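Local coordinates for protein monoglyceride lipase (Saccharomyces cerevisiae, PDB 4ZWN) that hydrolyses monoacylglycerols to free fatty acids and glycerol, preferring monounsaturated ones, and also takes part in breaking down fatty acid ethyl esters, at residues K295-F305 with V312-M320. The protein carries 2 engineered substitutions. Sequence-based numbering, arbitrary orientation.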
ATOM      1  N   LYS A 295      -0.018  -6.145 -14.491  1.00 26.78           N
ATOM      2  CA  LYS A 295       1.119  -5.619 -15.235  1.00 28.18           C
ATOM      3  C   LYS A 295       2.426  -5.966 -14.529  1.00 30.69           C
ATOM      4  O   LYS A 295       2.618  -5.653 -13.353  1.00 31.13           O
ATOM      5  CB  LYS A 295       1.003  -4.103 -15.418  1.00 32.98           C
ATOM      6  CG  LYS A 295      -0.003  -3.673 -16.477  1.00 35.54           C
ATOM      7  CD  LYS A 295       0.071  -2.172 -16.738  1.00 42.51           C
ATOM      8  CE  LYS A 295      -0.938  -1.736 -17.792  1.00 42.88           C
ATOM      9  NZ  LYS A 295      -0.727  -2.450 -19.083  1.00 50.09           N
ATOM     10  N   LEU A 296       3.315  -6.633 -15.255  1.00 31.43           N
ATOM     11  CA  LEU A 296       4.633  -6.971 -14.740  1.00 31.73           C
ATOM     12  C   LEU A 296       5.665  -6.068 -15.395  1.00 37.40           C
ATOM     13  O   LEU A 296       5.599  -5.819 -16.600  1.00 35.15           O
ATOM     14  CB  LEU A 296       4.957  -8.443 -14.998  1.00 35.69           C
ATOM     15  CG  LEU A 296       4.061  -9.453 -14.279  1.00 31.12           C
ATOM     16  CD1 LEU A 296       4.404 -10.874 -14.689  1.00 28.99           C
ATOM     17  CD2 LEU A 296       4.190  -9.286 -12.775  1.00 31.92           C
ATOM     18  N   TYR A 297       6.616  -5.575 -14.608  1.00 31.61           N
ATOM     19  CA  TYR A 297       7.586  -4.615 -15.125  1.00 33.14           C
ATOM     20  C   TYR A 297       9.012  -5.153 -15.087  1.00 37.05           C
ATOM     21  O   TYR A 297       9.579  -5.354 -14.013  1.00 33.33           O
ATOM     22  CB  TYR A 297       7.491  -3.303 -14.346  1.00 28.52           C
ATOM     23  CG  TYR A 297       6.159  -2.611 -14.515  1.00 29.00           C
ATOM     24  CD1 TYR A 297       5.971  -1.659 -15.508  1.00 30.56           C
ATOM     25  CD2 TYR A 297       5.084  -2.919 -13.691  1.00 29.95           C
ATOM     26  CE1 TYR A 297       4.753  -1.026 -15.671  1.00 30.92           C
ATOM     27  CE2 TYR A 297       3.862  -2.293 -13.847  1.00 33.62           C
ATOM     28  CZ  TYR A 297       3.703  -1.347 -14.839  1.00 33.26           C
ATOM     29  OH  TYR A 297       2.491  -0.720 -14.999  1.00 30.19           O
ATOM     30  N   PRO A 298       9.585  -5.341 -16.254  1.00 36.05           N
ATOM     31  CA  PRO A 298      10.939  -5.851 -16.382  1.00 31.65           C
ATOM     32  C   PRO A 298      11.963  -4.896 -15.850  1.00 36.02           C
ATOM     33  O   PRO A 298      11.893  -3.730 -16.098  1.00 37.50           O
ATOM     34  CB  PRO A 298      11.097  -5.992 -17.875  1.00 35.90           C
ATOM     35  CG  PRO A 298       9.731  -6.183 -18.362  1.00 32.77           C
ATOM     36  CD  PRO A 298       8.902  -5.291 -17.538  1.00 25.47           C
ATOM     37  N   GLY A 299      12.912  -5.415 -15.095  1.00 38.23           N
ATOM     38  CA  GLY A 299      13.936  -4.610 -14.492  1.00 32.91           C
ATOM     39  C   GLY A 299      13.513  -3.941 -13.226  1.00 40.22           C
ATOM     40  O   GLY A 299      14.273  -3.267 -12.597  1.00 46.39           O
ATOM     41  N   ALA A 300      12.274  -4.113 -12.839  1.00 41.07           N
ATOM     42  CA  ALA A 300      11.811  -3.462 -11.645  1.00 36.63           C
ATOM     43  C   ALA A 300      11.789  -4.402 -10.476  1.00 32.42           C
ATOM     44  O   ALA A 300      11.833  -5.564 -10.626  1.00 35.89           O
ATOM     45  CB  ALA A 300      10.477  -2.812 -11.868  1.00 28.46           C
ATOM     46  N   ARG A 301      11.779  -3.846  -9.298  1.00 35.88           N
ATOM     47  CA  ARG A 301      11.929  -4.587  -8.090  1.00 35.84           C
ATOM     48  C   ARG A 301      10.746  -4.296  -7.220  1.00 32.45           C
ATOM     49  O   ARG A 301       9.695  -4.018  -7.709  1.00 37.90           O
ATOM     50  CB  ARG A 301      13.220  -4.200  -7.407  1.00 30.83           C
ATOM     51  CG  ARG A 301      14.420  -4.762  -8.113  1.00 32.27           C
ATOM     52  CD  ARG A 301      15.700  -4.638  -7.346  1.00 36.70           C
ATOM     53  NE  ARG A 301      16.817  -5.110  -8.144  1.00 44.78           N
ATOM     54  CZ  ARG A 301      18.103  -4.970  -7.848  1.00 44.33           C
ATOM     55  NH1 ARG A 301      18.506  -4.364  -6.768  1.00 41.42           N
ATOM     56  NH2 ARG A 301      18.999  -5.429  -8.669  1.00 42.80           N
ATOM     57  N   HIS A 302      10.907  -4.380  -5.925  1.00 35.95           N
ATOM     58  CA  HIS A 302       9.780  -4.161  -5.022  1.00 34.11           C
ATOM     59  C   HIS A 302       8.995  -2.851  -4.911  1.00 30.84           C
ATOM     60  O   HIS A 302       7.792  -2.828  -5.160  1.00 37.17           O
ATOM     61  CB  HIS A 302      10.260  -4.510  -3.614  1.00 32.04           C
ATOM     62  CG  HIS A 302       9.148  -4.701  -2.628  1.00 33.50           C
ATOM     63  ND1 HIS A 302       8.071  -5.522  -2.876  1.00 28.19           N
ATOM     64  CD2 HIS A 302       8.952  -4.179  -1.397  1.00 35.11           C
ATOM     65  CE1 HIS A 302       7.253  -5.499  -1.836  1.00 30.64           C
ATOM     66  NE2 HIS A 302       7.767  -4.688  -0.924  1.00 33.67           N
ATOM     67  N   SER A 303       9.670  -1.770  -4.533  1.00 29.57           N
ATOM     68  CA  SER A 303       8.998  -0.490  -4.296  1.00 35.53           C
ATOM     69  C   SER A 303       8.955   0.319  -5.591  1.00 33.88           C
ATOM     70  O   SER A 303       9.679   1.304  -5.739  1.00 38.70           O
ATOM     71  CB  SER A 303       9.696   0.326  -3.204  1.00 39.09           C
ATOM     72  OG  SER A 303       9.643  -0.339  -1.956  1.00 37.15           O
ATOM     73  N   ILE A 304       8.091  -0.089  -6.516  1.00 33.81           N
ATOM     74  CA  ILE A 304       8.052   0.504  -7.851  1.00 30.00           C
ATOM     75  C   ILE A 304       7.391   1.882  -7.888  1.00 34.56           C
ATOM     76  O   ILE A 304       7.640   2.671  -8.798  1.00 39.26           O
ATOM     77  CB  ILE A 304       7.318  -0.420  -8.842  1.00 29.91           C
ATOM     78  CG1 ILE A 304       5.901  -0.724  -8.345  1.00 31.49           C
ATOM     79  CG2 ILE A 304       8.101  -1.707  -9.045  1.00 23.43           C
ATOM     80  CD1 ILE A 304       5.095  -1.603  -9.284  1.00 23.61           C
ATOM     81  N   PHE A 305       6.554   2.169  -6.898  1.00 33.98           N
ATOM     82  CA  PHE A 305       5.808   3.422  -6.864  1.00 31.11           C
ATOM     83  C   PHE A 305       6.461   4.489  -5.996  1.00 41.24           C
ATOM     84  O   PHE A 305       5.941   5.599  -5.884  1.00 42.07           O
ATOM     85  CB  PHE A 305       4.384   3.184  -6.351  1.00 35.66           C
ATOM     86  CG  PHE A 305       3.404   2.808  -7.419  1.00 30.97           C
ATOM     87  CD1 PHE A 305       2.886   3.771  -8.267  1.00 35.04           C
ATOM     88  CD2 PHE A 305       2.977   1.498  -7.556  1.00 28.20           C
ATOM     89  CE1 PHE A 305       1.975   3.432  -9.247  1.00 37.16           C
ATOM     90  CE2 PHE A 305       2.064   1.153  -8.530  1.00 36.65           C
ATOM     91  CZ  PHE A 305       1.560   2.126  -9.375  1.00 32.05           C
ATOM     92  N   VAL A 312      11.725   3.415 -14.133  1.00 37.86           N
ATOM     93  CA  VAL A 312      10.718   2.487 -13.634  1.00 34.33           C
ATOM     94  C   VAL A 312       9.464   3.217 -13.157  1.00 34.21           C
ATOM     95  O   VAL A 312       8.350   2.851 -13.533  1.00 33.58           O
ATOM     96  CB  VAL A 312      11.268   1.627 -12.484  1.00 35.47           C
ATOM     97  CG1 VAL A 312      10.140   0.864 -11.803  1.00 36.58           C
ATOM     98  CG2 VAL A 312      12.330   0.673 -13.001  1.00 25.84           C
ATOM     99  N   PHE A 313       9.649   4.254 -12.346  1.00 33.88           N
ATOM    100  CA  PHE A 313       8.521   4.978 -11.770  1.00 34.32           C
ATOM    101  C   PHE A 313       7.634   5.601 -12.839  1.00 36.81           C
ATOM    102  O   PHE A 313       6.409   5.531 -12.750  1.00 38.01           O
ATOM    103  CB  PHE A 313       8.999   6.067 -10.809  1.00 41.28           C
ATOM    104  CG  PHE A 313       7.879   6.893 -10.234  1.00 42.47           C
ATOM    105  CD1 PHE A 313       7.158   6.439  -9.142  1.00 39.30           C
ATOM    106  CD2 PHE A 313       7.538   8.113 -10.795  1.00 37.08           C
ATOM    107  CE1 PHE A 313       6.123   7.187  -8.616  1.00 37.82           C
ATOM    108  CE2 PHE A 313       6.503   8.864 -10.275  1.00 37.81           C
ATOM    109  CZ  PHE A 313       5.794   8.399  -9.181  1.00 38.19           C
ATOM    110  N   ASN A 314       8.255   6.216 -13.840  1.00 36.27           N
ATOM    111  CA  ASN A 314       7.510   6.851 -14.919  1.00 38.32           C
ATOM    112  C   ASN A 314       6.637   5.854 -15.667  1.00 36.65           C
ATOM    113  O   ASN A 314       5.461   6.115 -15.909  1.00 36.03           O
ATOM    114  CB  ASN A 314       8.463   7.550 -15.891  1.00 35.62           C
ATOM    115  CG  ASN A 314       9.120   8.772 -15.281  1.00 38.44           C
ATOM    116  OD1 ASN A 314       8.566   9.405 -14.380  1.00 43.87           O
ATOM    117  ND2 ASN A 314      10.310   9.110 -15.765  1.00 42.50           N
ATOM    118  N   THR A 315       7.217   4.710 -16.018  1.00 41.07           N
ATOM    119  CA  THR A 315       6.487   3.649 -16.704  1.00 38.48           C
ATOM    120  C   THR A 315       5.341   3.131 -15.840  1.00 39.44           C
ATOM    121  O   THR A 315       4.219   2.935 -16.314  1.00 31.28           O
ATOM    122  CB  THR A 315       7.414   2.471 -17.065  1.00 41.06           C
ATOM    123  OG1 THR A 315       8.533   2.949 -17.824  1.00 43.60           O
ATOM    124  CG2 THR A 315       6.661   1.421 -17.869  1.00 34.48           C
ATOM    125  N   VAL A 316       5.638   2.921 -14.562  1.00 35.17           N
ATOM    126  CA  VAL A 316       4.665   2.380 -13.624  1.00 32.90           C
ATOM    127  C   VAL A 316       3.543   3.378 -13.333  1.00 34.67           C
ATOM    128  O   VAL A 316       2.364   3.020 -13.368  1.00 32.27           O
ATOM    129  CB  VAL A 316       5.352   1.953 -12.309  1.00 34.61           C
ATOM    130  CG1 VAL A 316       4.333   1.694 -11.232  1.00 30.02           C
ATOM    131  CG2 VAL A 316       6.202   0.708 -12.542  1.00 34.30           C
ATOM    132  N   PHE A 317       3.903   4.631 -13.068  1.00 37.58           N
ATOM    133  CA  PHE A 317       2.905   5.650 -12.750  1.00 32.32           C
ATOM    134  C   PHE A 317       2.020   5.998 -13.943  1.00 38.67           C
ATOM    135  O   PHE A 317       0.823   6.244 -13.781  1.00 39.35           O
ATOM    136  CB  PHE A 317       3.565   6.927 -12.230  1.00 32.46           C
ATOM    137  CG  PHE A 317       2.608   8.078 -12.095  1.00 37.96           C
ATOM    138  CD1 PHE A 317       1.710   8.126 -11.042  1.00 35.12           C
ATOM    139  CD2 PHE A 317       2.589   9.099 -13.032  1.00 34.43           C
ATOM    140  CE1 PHE A 317       0.819   9.179 -10.920  1.00 38.32           C
ATOM    141  CE2 PHE A 317       1.699  10.151 -12.916  1.00 33.06           C
ATOM    142  CZ  PHE A 317       0.812  10.189 -11.858  1.00 35.60           C
ATOM    143  N   ASN A 318       2.607   6.040 -15.135  1.00 38.40           N
ATOM    144  CA  ASN A 318       1.837   6.351 -16.333  1.00 38.56           C
ATOM    145  C   ASN A 318       0.748   5.322 -16.587  1.00 38.70           C
ATOM    146  O   ASN A 318      -0.345   5.666 -17.040  1.00 39.87           O
ATOM    147  CB  ASN A 318       2.747   6.457 -17.556  1.00 34.75           C
ATOM    148  CG  ASN A 318       3.541   7.744 -17.575  1.00 47.67           C
ATOM    149  OD1 ASN A 318       3.210   8.699 -16.868  1.00 45.25           O
ATOM    150  ND2 ASN A 318       4.593   7.780 -18.386  1.00 48.25           N
ATOM    151  N   ASP A 319       1.038   4.060 -16.291  1.00 33.36           N
ATOM    152  CA  ASP A 319       0.037   3.017 -16.461  1.00 37.57           C
ATOM    153  C   ASP A 319      -1.098   3.220 -15.465  1.00 33.96           C
ATOM    154  O   ASP A 319      -2.268   3.038 -15.799  1.00 37.22           O
ATOM    155  CB  ASP A 319       0.660   1.628 -16.303  1.00 36.36           C
ATOM    156  CG  ASP A 319       1.510   1.233 -17.497  1.00 35.10           C
ATOM    157  OD1 ASP A 319       1.360   1.863 -18.566  1.00 39.18           O
ATOM    158  OD2 ASP A 319       2.322   0.291 -17.371  1.00 32.94           O
ATOM    159  N   MET A 320      -0.750   3.615 -14.246  1.00 36.14           N
ATOM    160  CA  MET A 320      -1.751   3.878 -13.220  1.00 38.64           C
ATOM    161  C   MET A 320      -2.574   5.114 -13.570  1.00 38.32           C
ATOM    162  O   MET A 320      -3.798   5.120 -13.425  1.00 34.56           O
ATOM    163  CB  MET A 320      -1.087   4.051 -11.854  1.00 36.19           C
ATOM    164  CG  MET A 320      -2.038   4.511 -10.762  1.00 31.90           C
ATOM    165  SD  MET A 320      -1.263   4.529  -9.136  1.00 37.62           S
ATOM    166  CE  MET A 320      -2.534   5.342  -8.166  1.00 29.75           C
TER
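Val316 enters between two aromatic rings because its chi1 of 167° sends CG1 anti to the backbone N, toward Phe305, and swings CG2 anti to the carbonyl carbon, toward Tyr297. CG2 sits almost exactly over the middle of the Tyr297 ring, 3.7 Å from the centroid and 5° off the normal; CG1 rests over a face of Phe305, 3.5 Å from its centroid and displaced toward the rim. Both are CH-pi contacts, one from each branch of a single valine. Ile304 meets the same valine at about a right angle, CD1 against CG1. Further along the helix, Met320, its chain extended, brings SD to 3.4 Å from Phe305 CE1, an oblique Met-aromatic contact. At the far end of the tyrosine, OH donates to Asp319 OD2 at 2.6 Å, on the anti lone pair, with ring and carboxylate planes 32° apart. Lys295 lays CD beside that oxygen, yet its NZ makes its salt bridge with Glu293. At the other end, Val312 CG1 packs at 3.7 Å on CB of Ala300, the residue that closes the type II turn begun at Tyr297, and the edge of the Phe313 ring faces Phe305 O.

This is the end of an alpha/beta hydrolase fold: the last strand, the loop carrying His302, the inferred charge-relay histidine hydrogen-bonded to Asp272, and the C-terminal helix. Residues 312-320 of helix 310-326 run nearly antiparallel to 295-297, the end of edge strand 292-297, while Phe305 and Met320 also touch Met267 of strand 264-269 and Phe313 and Phe317 turn to helix 78-86.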